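Side-chain contact in prephenate dehydratase (Chlorobium tepidum TLS, PDB 2QMX), which catalyses the conversion of prephenate to phenylpyruvate, a step on the route to phenylalanine, and is inhibited by L-phenylalanine: residues A[66-69]-A[70-73]. Sequence-based numbering, arbitrary orientation.
Sequences YDLL and LRRP
Asp67 and Arg71, one turn apart on the last part of helix 63-71, run side by side in the same direction. Matching first torsions, with CG anti to the carbonyl carbon (chi1 -65° in Asp67, -80° in Arg71), swing acid and base the same way. The arginine chain, bent at chi3, runs back along the helix surface toward Asp67; a long, flexible residue suits this exposed side because it can reach the acid. One face of its guanidinium lies over Asp67 O, which is offset toward the group's rim. Asp67 OD1 and Arg71 NH2, 3.2 Å apart, form a salt bridge with the planes 20° apart, but NH2 is crowded in the model, leaving this setting less sure. The stronger partner of OD1 is Arg234 of strand 228-235, in a salt bridge; an asparagine here would probably leave Arg234, and then Arg71, without its negative mate. Beneath, Arg71 N bonds to Asp67 O at 2.9 Å and Arg72 N to Leu68 O at 2.7 Å, the latter where helical backbone angles end. Leu68 CD1, 4.4 Å from Arg72 CZ, makes a loose van der Waals contact against the cation's flat face. Leu68 and Leu69, branched apolar chains suited to the buried side, rest on Phe39 of helix 35-43, and Leu69 also reaches strands 49-56 and 173-181. Tyr66 stacks on Tyr246 of strand 242-250, joining this helix of the dehydratase region to the ACT region.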
loop_
_atom_site.group_PDB
_atom_site.type_symbol
_atom_site.label_atom_id
_atom_site.label_comp_id
_atom_site.label_asym_id
_atom_site.label_seq_id
_atom_site.Cartn_x
_atom_site.Cartn_y
_atom_site.Cartn_z
ATOM N N TYR A 66 10.748 3.632 -1.054
ATOM C CA TYR A 66 11.381 3.926 -2.371
ATOM C C TYR A 66 11.816 5.365 -2.740
ATOM O O TYR A 66 12.916 5.493 -3.332
ATOM C CB TYR A 66 10.545 3.449 -3.570
ATOM C CG TYR A 66 10.602 2.014 -3.726
ATOM C CD1 TYR A 66 11.843 1.353 -3.908
ATOM C CD2 TYR A 66 9.417 1.246 -3.631
ATOM C CE1 TYR A 66 11.874 -0.035 -4.010
ATOM C CE2 TYR A 66 9.440 -0.117 -3.724
ATOM C CZ TYR A 66 10.659 -0.750 -3.930
ATOM O OH TYR A 66 10.639 -2.095 -4.022
ATOM N N ASP A 67 11.002 6.424 -2.524
ATOM C CA ASP A 67 11.621 7.761 -2.814
ATOM C C ASP A 67 12.790 8.041 -1.875
ATOM O O ASP A 67 13.776 8.711 -2.240
ATOM C CB ASP A 67 10.639 8.944 -2.741
ATOM C CG ASP A 67 9.571 8.867 -3.787
ATOM O OD1 ASP A 67 9.916 8.429 -4.932
ATOM O OD2 ASP A 67 8.394 9.212 -3.464
ATOM N N LEU A 68 12.675 7.535 -0.655
ATOM C CA LEU A 68 13.780 7.678 0.321
ATOM C C LEU A 68 14.986 6.789 0.006
ATOM O O LEU A 68 16.126 7.211 0.148
ATOM C CB LEU A 68 13.292 7.481 1.753
ATOM C CG LEU A 68 12.913 8.709 2.609
ATOM C CD1 LEU A 68 12.687 10.074 1.803
ATOM C CD2 LEU A 68 11.699 8.313 3.506
ATOM N N LEU A 69 14.776 5.595 -0.473
ATOM C CA LEU A 69 15.902 4.747 -0.856
ATOM C C LEU A 69 16.681 5.390 -2.017
ATOM O O LEU A 69 17.929 5.400 -2.071
ATOM C CB LEU A 69 15.327 3.383 -1.277
ATOM C CG LEU A 69 15.427 2.048 -0.464
ATOM C CD1 LEU A 69 15.944 2.157 0.931
ATOM C CD2 LEU A 69 14.194 1.103 -0.598
ATOM N N LEU A 70 15.904 5.933 -2.955
ATOM C CA LEU A 70 16.387 6.726 -4.055
ATOM C C LEU A 70 17.151 7.962 -3.602
ATOM O O LEU A 70 18.276 8.192 -4.082
ATOM C CB LEU A 70 15.187 7.110 -4.886
ATOM C CG LEU A 70 15.236 7.358 -6.377
ATOM C CD1 LEU A 70 15.322 8.858 -6.547
ATOM C CD2 LEU A 70 16.412 6.645 -7.046
ATOM N N ARG A 71 16.590 8.765 -2.695
ATOM C CA ARG A 71 17.271 9.997 -2.317
ATOM C C ARG A 71 18.320 9.888 -1.199
ATOM O O ARG A 71 19.223 10.739 -1.077
ATOM C CB ARG A 71 16.266 11.065 -1.907
ATOM C CG ARG A 71 15.640 11.757 -3.073
ATOM C CD ARG A 71 14.268 12.182 -2.641
ATOM N NE ARG A 71 13.252 11.789 -3.623
ATOM C CZ ARG A 71 11.958 11.674 -3.337
ATOM N NH1 ARG A 71 11.523 11.920 -2.080
ATOM N NH2 ARG A 71 11.105 11.327 -4.303
ATOM N N ARG A 72 18.188 8.883 -0.353
ATOM C CA ARG A 72 19.108 8.794 0.775
ATOM C C ARG A 72 20.375 8.078 0.385
ATOM O O ARG A 72 20.320 7.069 -0.314
ATOM C CB ARG A 72 18.435 8.142 1.976
ATOM C CG ARG A 72 17.755 9.131 2.987
ATOM C CD ARG A 72 17.626 10.558 2.454
ATOM N NE ARG A 72 16.758 11.420 3.254
ATOM C CZ ARG A 72 16.185 12.539 2.786
ATOM N NH1 ARG A 72 15.378 13.242 3.566
ATOM N NH2 ARG A 72 16.405 12.954 1.531
ATOM N N PRO A 73 21.528 8.600 0.856
ATOM C CA PRO A 73 22.819 7.990 0.551
ATOM C C PRO A 73 22.940 6.708 1.377
ATOM O O PRO A 73 23.733 6.570 2.314
ATOM C CB PRO A 73 23.818 9.065 0.969
ATOM C CG PRO A 73 23.134 9.762 2.083
ATOM C CD PRO A 73 21.675 9.768 1.745
#